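PDB 5UFV: glycoside hydrolase family 61 protein from Myceliophthora thermophila, which cleaves the glycosidic bonds of cellulose by oxidation at a copper site, using oxygen or hydrogen peroxide and an external reductant, and yields C1-oxidised products. Local coordinates for residues 76-88 and 97-109. Residues are numbered along the deposited sequence; the frame is centred on the assembly and turned at random.
Sequences SQGPILVWMYKCP and SGAGWFKIDEAGF
Met84 CB packs on Phe102 CZ at 3.6 Å in the middle of an antiparallel pair, strands 80-86 and 101-107 of the immunoglobulin-like beta-sandwich of AA9 enzymes. Val82 lies on the same side of the sheet, and the end of Ile104, from a bulge in the second strand, joins them. Met84 SD reaches Ile104 CD1, and Val82 CG1 rests on Ile104 CG1. On the opposite side Lys103 lays its aliphatic chain across Trp83. Lys103 CG sits over the centre of the Trp83 six-membered ring, 3.7 Å from its centroid. Farther along that side Tyr85 meets Trp101 edge to face, with the ring planes 50° apart. Tyr85 CD2 touches Trp101 CE2 at 3.4 Å, and Tyr85 CB makes a CH-pi contact over the six-membered ring of Trp101.

The bulge is a classic beta bulge. Ile104 and Asp105 both face Val82, whose O takes a good bond from Ile104 N (2.9 Å) and a weak one from Asp105 N. Beyond it, Met84 and Phe102 exchange two backbone bonds, as do Ile80 and Ala107 at the other end. Strand 149-159 pairs with the other edge of 80-86, so 80-86 is an inner strand. The side chain of Pro79, just before strand 80-86, is about 13 Å from the copper.

Polar groups gather outside this apolar centre. A bend at chi3 (74°) turns the end of Lys103 toward Glu106, and Lys103 NZ forms a salt bridge with Glu106 OE1 at 2.9 Å. NZ also bonds Pro220 O and Pro222 O. Asp105 OD2 reaches Ser140 and Trp138 on strand 136-141 of the other sheet. Water 2 links Lys86 N to Gly100 O. A chi1 of 177° swings the Tyr85 ring away from its own backbone N and out to the 97-100 loop, where Tyr85 OH donates to an in-plane lone pair of Ser97 O at 2.5 Å.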
ATOM      1  N   SER A  76      -9.762 -12.133   2.062  1.00 30.67           N
ATOM      2  CA  SER A  76      -8.747 -13.107   1.704  1.00 31.89           C
ATOM      3  C   SER A  76      -8.374 -13.137   0.237  1.00 30.87           C
ATOM      4  O   SER A  76      -7.530 -13.908  -0.141  1.00 30.19           O
ATOM      5  CB  SER A  76      -9.214 -14.496   2.140  1.00 34.12           C
ATOM      6  OG  SER A  76      -9.227 -14.528   3.553  1.00 35.68           O
ATOM      7  N   GLN A  77      -8.982 -12.288  -0.580  1.00 32.15           N
ATOM      8  CA  GLN A  77      -8.598 -12.160  -1.979  1.00 32.67           C
ATOM      9  C   GLN A  77      -8.211 -10.741  -2.373  1.00 30.39           C
ATOM     10  O   GLN A  77      -8.973  -9.811  -2.210  1.00 31.92           O
ATOM     11  CB  GLN A  77      -9.743 -12.587  -2.877  1.00 35.96           C
ATOM     12  CG  GLN A  77     -10.161 -14.035  -2.703  1.00 39.86           C
ATOM     13  CD  GLN A  77     -11.222 -14.224  -1.638  1.00 42.27           C
ATOM     14  OE1 GLN A  77     -12.052 -13.354  -1.399  1.00 45.58           O
ATOM     15  NE2 GLN A  77     -11.194 -15.370  -0.991  1.00 47.12           N
ATOM     16  N   GLY A  78      -7.014 -10.606  -2.904  1.00 28.48           N
ATOM     17  CA  GLY A  78      -6.592  -9.431  -3.613  1.00 27.82           C
ATOM     18  C   GLY A  78      -5.137  -9.118  -3.289  1.00 28.68           C
ATOM     19  O   GLY A  78      -4.546  -9.693  -2.368  1.00 27.39           O
ATOM     20  N   PRO A  79      -4.539  -8.194  -4.049  1.00 28.85           N
ATOM     21  CA  PRO A  79      -3.145  -7.851  -3.842  1.00 29.16           C
ATOM     22  C   PRO A  79      -2.816  -6.882  -2.685  1.00 28.95           C
ATOM     23  O   PRO A  79      -3.679  -6.182  -2.151  1.00 27.42           O
ATOM     24  CB  PRO A  79      -2.755  -7.211  -5.176  1.00 29.71           C
ATOM     25  CG  PRO A  79      -4.000  -6.600  -5.659  1.00 29.78           C
ATOM     26  CD  PRO A  79      -5.073  -7.578  -5.273  1.00 29.58           C
ATOM     27  N   ILE A  80      -1.544  -6.890  -2.326  1.00 28.46           N
ATOM     28  CA  ILE A  80      -0.962  -5.971  -1.386  1.00 29.40           C
ATOM     29  C   ILE A  80      -0.005  -5.127  -2.203  1.00 29.38           C
ATOM     30  O   ILE A  80       0.784  -5.677  -2.960  1.00 29.82           O
ATOM     31  CB  ILE A  80      -0.110  -6.737  -0.353  1.00 30.02           C
ATOM     32  CG1 ILE A  80      -0.980  -7.722   0.408  1.00 30.64           C
ATOM     33  CG2 ILE A  80       0.575  -5.782   0.595  1.00 29.71           C
ATOM     34  CD1 ILE A  80      -0.209  -8.583   1.368  1.00 32.13           C
ATOM     35  N   LEU A  81      -0.069  -3.809  -2.044  1.00 27.90           N
ATOM     36  CA  LEU A  81       0.912  -2.929  -2.636  1.00 27.41           C
ATOM     37  C   LEU A  81       1.497  -1.966  -1.606  1.00 26.80           C
ATOM     38  O   LEU A  81       0.766  -1.423  -0.775  1.00 25.19           O
ATOM     39  CB  LEU A  81       0.278  -2.125  -3.751  1.00 28.67           C
ATOM     40  CG  LEU A  81      -0.079  -2.925  -5.012  1.00 30.26           C
ATOM     41  CD1 LEU A  81      -1.408  -3.642  -4.869  1.00 31.23           C
ATOM     42  CD2 LEU A  81      -0.121  -1.998  -6.224  1.00 31.01           C
ATOM     43  N   VAL A  82       2.812  -1.751  -1.677  1.00 25.46           N
ATOM     44  CA  VAL A  82       3.461  -0.785  -0.843  1.00 25.25           C
ATOM     45  C   VAL A  82       4.265   0.126  -1.716  1.00 26.25           C
ATOM     46  O   VAL A  82       5.083  -0.337  -2.490  1.00 29.03           O
ATOM     47  CB  VAL A  82       4.416  -1.449   0.136  1.00 26.25           C
ATOM     48  CG1 VAL A  82       4.950  -0.403   1.108  1.00 25.77           C
ATOM     49  CG2 VAL A  82       3.731  -2.616   0.852  1.00 26.11           C
ATOM     50  N   TRP A  83       4.041   1.426  -1.579  1.00 26.96           N
ATOM     51  CA  TRP A  83       4.640   2.411  -2.436  1.00 27.13           C
ATOM     52  C   TRP A  83       5.344   3.451  -1.626  1.00 26.98           C
ATOM     53  O   TRP A  83       5.088   3.622  -0.458  1.00 26.85           O
ATOM     54  CB  TRP A  83       3.581   3.190  -3.194  1.00 28.38           C
ATOM     55  CG  TRP A  83       2.529   2.436  -3.951  1.00 29.46           C
ATOM     56  CD1 TRP A  83       1.509   1.687  -3.432  1.00 29.33           C
ATOM     57  CD2 TRP A  83       2.332   2.448  -5.370  1.00 29.74           C
ATOM     58  NE1 TRP A  83       0.720   1.190  -4.449  1.00 29.56           N
ATOM     59  CE2 TRP A  83       1.198   1.650  -5.644  1.00 28.97           C
ATOM     60  CE3 TRP A  83       3.007   3.052  -6.434  1.00 31.28           C
ATOM     61  CZ2 TRP A  83       0.722   1.454  -6.923  1.00 29.57           C
ATOM     62  CZ3 TRP A  83       2.530   2.850  -7.716  1.00 31.34           C
ATOM     63  CH2 TRP A  83       1.400   2.068  -7.949  1.00 30.44           C
ATOM     64  N   MET A  84       6.174   4.218  -2.306  1.00 27.90           N
ATOM     65  CA  MET A  84       6.862   5.338  -1.725  1.00 28.36           C
ATOM     66  C   MET A  84       6.825   6.502  -2.689  1.00 28.24           C
ATOM     67  O   MET A  84       6.507   6.352  -3.858  1.00 27.92           O
ATOM     68  CB  MET A  84       8.316   4.970  -1.388  1.00 29.94           C
ATOM     69  CG  MET A  84       8.433   4.097  -0.164  1.00 31.01           C
ATOM     70  SD  MET A  84      10.118   3.746   0.415  1.00 36.31           S
ATOM     71  CE  MET A  84      10.515   5.231   1.345  1.00 33.98           C
ATOM     72  N   TYR A  85       7.173   7.671  -2.180  1.00 28.94           N
ATOM     73  CA  TYR A  85       7.029   8.899  -2.925  1.00 30.08           C
ATOM     74  C   TYR A  85       8.001   9.885  -2.332  1.00 32.15           C
ATOM     75  O   TYR A  85       7.969  10.145  -1.130  1.00 30.52           O
ATOM     76  CB  TYR A  85       5.587   9.414  -2.807  1.00 28.48           C
ATOM     77  CG  TYR A  85       5.330  10.726  -3.483  1.00 28.25           C
ATOM     78  CD1 TYR A  85       5.795  11.922  -2.939  1.00 28.96           C
ATOM     79  CD2 TYR A  85       4.603  10.782  -4.642  1.00 28.60           C
ATOM     80  CE1 TYR A  85       5.568  13.136  -3.560  1.00 29.36           C
ATOM     81  CE2 TYR A  85       4.351  11.987  -5.265  1.00 30.02           C
ATOM     82  CZ  TYR A  85       4.839  13.169  -4.723  1.00 30.13           C
ATOM     83  OH  TYR A  85       4.572  14.358  -5.366  1.00 29.15           O
ATOM     84  N   LYS A  86       8.850  10.427  -3.192  1.00 35.86           N
ATOM     85  CA  LYS A  86       9.856  11.381  -2.789  1.00 40.74           C
ATOM     86  C   LYS A  86       9.279  12.789  -2.693  1.00 40.35           C
ATOM     87  O   LYS A  86       9.011  13.415  -3.712  1.00 44.34           O
ATOM     88  CB  LYS A  86      11.000  11.360  -3.799  1.00 44.86           C
ATOM     89  CG  LYS A  86      12.105  12.370  -3.529  1.00 48.99           C
ATOM     90  CD  LYS A  86      13.121  11.850  -2.550  1.00 51.89           C
ATOM     91  CE  LYS A  86      14.003  12.962  -1.996  1.00 55.05           C
ATOM     92  NZ  LYS A  86      14.878  13.542  -3.036  1.00 57.83           N
ATOM     93  N   CYS A  87       9.120  13.292  -1.477  1.00 39.38           N
ATOM     94  CA  CYS A  87       8.676  14.659  -1.287  1.00 41.38           C
ATOM     95  C   CYS A  87       9.729  15.645  -1.837  1.00 40.74           C
ATOM     96  O   CYS A  87      10.904  15.532  -1.523  1.00 40.27           O
ATOM     97  CB  CYS A  87       8.383  14.954   0.204  1.00 42.89           C
ATOM     98  SG  CYS A  87       6.935  14.100   0.881  1.00 46.03           S
ATOM     99  N   PRO A  88       9.298  16.621  -2.651  1.00 40.01           N
ATOM    100  CA  PRO A  88      10.223  17.628  -3.180  1.00 40.12           C
ATOM    101  C   PRO A  88      10.965  18.373  -2.092  1.00 39.88           C
ATOM    102  O   PRO A  88      12.147  18.671  -2.261  1.00 40.35           O
ATOM    103  CB  PRO A  88       9.309  18.612  -3.935  1.00 41.00           C
ATOM    104  CG  PRO A  88       8.015  17.906  -4.145  1.00 40.20           C
ATOM    105  CD  PRO A  88       7.898  16.854  -3.076  1.00 38.98           C
ATOM    106  N   SER A  97       1.237  14.480  -5.105  1.00 31.20           N
ATOM    107  CA  SER A  97       0.654  14.645  -6.446  1.00 32.58           C
ATOM    108  C   SER A  97       1.695  14.427  -7.513  1.00 32.61           C
ATOM    109  O   SER A  97       2.898  14.481  -7.242  1.00 31.12           O
ATOM    110  CB  SER A  97       0.067  16.034  -6.624  1.00 33.97           C
ATOM    111  OG  SER A  97       1.108  16.986  -6.519  1.00 36.18           O
ATOM    112  N   GLY A  98       1.215  14.191  -8.723  1.00 33.14           N
ATOM    113  CA  GLY A  98       2.096  13.900  -9.849  1.00 35.18           C
ATOM    114  C   GLY A  98       2.552  12.447  -9.869  1.00 36.11           C
ATOM    115  O   GLY A  98       2.078  11.616  -9.092  1.00 36.56           O
ATOM    116  N   ALA A  99       3.489  12.142 -10.758  1.00 36.93           N
ATOM    117  CA  ALA A  99       3.934  10.780 -10.977  1.00 35.13           C
ATOM    118  C   ALA A  99       5.206  10.591 -10.209  1.00 35.75           C
ATOM    119  O   ALA A  99       6.284  10.484 -10.774  1.00 38.07           O
ATOM    120  CB  ALA A  99       4.147  10.526 -12.451  1.00 35.83           C
ATOM    121  N   GLY A 100       5.069  10.584  -8.894  1.00 35.13           N
ATOM    122  CA  GLY A 100       6.178  10.328  -8.006  1.00 33.76           C
ATOM    123  C   GLY A 100       6.081   8.988  -7.324  1.00 32.71           C
ATOM    124  O   GLY A 100       7.055   8.535  -6.714  1.00 35.20           O
ATOM    125  N   TRP A 101       4.934   8.329  -7.390  1.00 31.82           N
ATOM    126  CA  TRP A 101       4.778   7.063  -6.646  1.00 31.32           C
ATOM    127  C   TRP A 101       5.434   5.862  -7.320  1.00 32.87           C
ATOM    128  O   TRP A 101       5.169   5.552  -8.491  1.00 33.96           O
ATOM    129  CB  TRP A 101       3.320   6.732  -6.436  1.00 29.40           C
ATOM    130  CG  TRP A 101       2.652   7.731  -5.592  1.00 29.18           C
ATOM    131  CD1 TRP A 101       1.978   8.809  -6.024  1.00 28.80           C
ATOM    132  CD2 TRP A 101       2.594   7.756  -4.154  1.00 27.48           C
ATOM    133  NE1 TRP A 101       1.487   9.500  -4.966  1.00 29.54           N
ATOM    134  CE2 TRP A 101       1.863   8.877  -3.798  1.00 27.99           C
ATOM    135  CE3 TRP A 101       3.096   6.937  -3.142  1.00 27.43           C
ATOM    136  CZ2 TRP A 101       1.606   9.213  -2.458  1.00 27.20           C
ATOM    137  CZ3 TRP A 101       2.826   7.257  -1.809  1.00 26.26           C
ATOM    138  CH2 TRP A 101       2.084   8.378  -1.486  1.00 26.22           C
ATOM    139  N   PHE A 102       6.264   5.161  -6.568  1.00 32.31           N
ATOM    140  CA  PHE A 102       6.845   3.940  -7.064  1.00 32.71           C
ATOM    141  C   PHE A 102       6.642   2.813  -6.047  1.00 31.78           C
ATOM    142  O   PHE A 102       6.671   3.040  -4.848  1.00 30.39           O
ATOM    143  CB  PHE A 102       8.327   4.179  -7.391  1.00 34.09           C
ATOM    144  CG  PHE A 102       9.148   4.632  -6.208  1.00 34.19           C
ATOM    145  CD1 PHE A 102       9.273   5.975  -5.909  1.00 33.41           C
ATOM    146  CD2 PHE A 102       9.802   3.702  -5.397  1.00 34.90           C
ATOM    147  CE1 PHE A 102      10.027   6.394  -4.828  1.00 33.89           C
ATOM    148  CE2 PHE A 102      10.559   4.118  -4.308  1.00 34.91           C
ATOM    149  CZ  PHE A 102      10.670   5.470  -4.028  1.00 34.75           C
ATOM    150  N   LYS A 103       6.441   1.598  -6.553  1.00 33.07           N
ATOM    151  CA  LYS A 103       6.298   0.403  -5.721  1.00 32.49           C
ATOM    152  C   LYS A 103       7.629  -0.068  -5.184  1.00 32.86           C
ATOM    153  O   LYS A 103       8.609  -0.164  -5.924  1.00 34.29           O
ATOM    154  CB  LYS A 103       5.667  -0.740  -6.523  1.00 33.11           C
ATOM    155  CG  LYS A 103       4.162  -0.594  -6.672  1.00 33.64           C
ATOM    156  CD  LYS A 103       3.604  -1.203  -7.950  1.00 34.50           C
ATOM    157  CE  LYS A 103       3.555  -2.723  -7.914  1.00 35.30           C
ATOM    158  NZ  LYS A 103       2.890  -3.307  -9.109  1.00 35.23           N
ATOM    159  N   ILE A 104       7.636  -0.408  -3.899  1.00 31.67           N
ATOM    160  CA  ILE A 104       8.754  -1.098  -3.296  1.00 31.57           C
ATOM    161  C   ILE A 104       8.433  -2.548  -2.923  1.00 31.24           C
ATOM    162  O   ILE A 104       9.337  -3.334  -2.744  1.00 30.61           O
ATOM    163  CB  ILE A 104       9.273  -0.346  -2.059  1.00 32.13           C
ATOM    164  CG1 ILE A 104       8.269  -0.365  -0.936  1.00 31.15           C
ATOM    165  CG2 ILE A 104       9.598   1.103  -2.413  1.00 33.34           C
ATOM    166  CD1 ILE A 104       8.813   0.290   0.310  1.00 32.71           C
ATOM    167  N   ASP A 105       7.158  -2.888  -2.782  1.00 31.28           N
ATOM    168  CA  ASP A 105       6.754  -4.253  -2.442  1.00 32.01           C
ATOM    169  C   ASP A 105       5.399  -4.593  -3.082  1.00 31.86           C
ATOM    170  O   ASP A 105       4.626  -3.707  -3.432  1.00 31.13           O
ATOM    171  CB  ASP A 105       6.688  -4.403  -0.922  1.00 32.29           C
ATOM    172  CG  ASP A 105       6.933  -5.841  -0.447  1.00 34.93           C
ATOM    173  OD1 ASP A 105       7.305  -6.699  -1.284  1.00 36.38           O
ATOM    174  OD2 ASP A 105       6.772  -6.118   0.776  1.00 34.36           O
ATOM    175  N   GLU A 106       5.116  -5.873  -3.251  1.00 32.50           N
ATOM    176  CA  GLU A 106       3.813  -6.302  -3.771  1.00 33.39           C
ATOM    177  C   GLU A 106       3.624  -7.798  -3.544  1.00 32.37           C
ATOM    178  O   GLU A 106       4.583  -8.542  -3.488  1.00 29.86           O
ATOM    179  CB  GLU A 106       3.693  -6.017  -5.268  1.00 35.89           C
ATOM    180  CG  GLU A 106       4.719  -6.800  -6.102  1.00 38.97           C
ATOM    181  CD  GLU A 106       4.545  -6.680  -7.616  1.00 42.33           C
ATOM    182  OE1 GLU A 106       3.694  -5.869  -8.121  1.00 41.00           O
ATOM    183  OE2 GLU A 106       5.295  -7.421  -8.310  1.00 44.42           O
ATOM    184  N   ALA A 107       2.380  -8.230  -3.408  1.00 32.31           N
ATOM    185  CA  ALA A 107       2.089  -9.650  -3.315  1.00 33.62           C
ATOM    186  C   ALA A 107       0.724  -9.865  -3.908  1.00 34.23           C
ATOM    187  O   ALA A 107      -0.163  -9.024  -3.739  1.00 37.99           O
ATOM    188  CB  ALA A 107       2.136 -10.125  -1.877  1.00 34.64           C
ATOM    189  N   GLY A 108       0.570 -10.971  -4.628  1.00 33.26           N
ATOM    190  CA  GLY A 108      -0.656 -11.292  -5.302  1.00 31.64           C
ATOM    191  C   GLY A 108      -1.026 -12.739  -5.121  1.00 30.92           C
ATOM    192  O   GLY A 108      -1.038 -13.245  -4.019  1.00 31.31           O
ATOM    193  N   PHE A 109      -1.338 -13.391  -6.230  1.00 30.67           N
ATOM    194  CA  PHE A 109      -1.990 -14.660  -6.212  1.00 30.85           C
ATOM    195  C   PHE A 109      -0.996 -15.750  -6.550  1.00 32.46           C
ATOM    196  O   PHE A 109      -0.294 -15.645  -7.524  1.00 30.46           O
ATOM    197  CB  PHE A 109      -3.106 -14.665  -7.242  1.00 30.59           C
ATOM    198  CG  PHE A 109      -3.833 -15.970  -7.327  1.00 30.12           C
ATOM    199  CD1 PHE A 109      -4.701 -16.351  -6.314  1.00 29.40           C
ATOM    200  CD2 PHE A 109      -3.624 -16.827  -8.390  1.00 30.99           C
ATOM    201  CE1 PHE A 109      -5.359 -17.558  -6.372  1.00 29.77           C
ATOM    202  CE2 PHE A 109      -4.277 -18.051  -8.457  1.00 31.44           C
ATOM    203  CZ  PHE A 109      -5.153 -18.410  -7.447  1.00 31.02           C
TER
HETATM  204  O   HOH W   1      -2.236 -10.953  -2.037  1.00 21.43           O
HETATM  205  O   HOH W   2       9.277  10.038  -5.991  1.00 38.07           O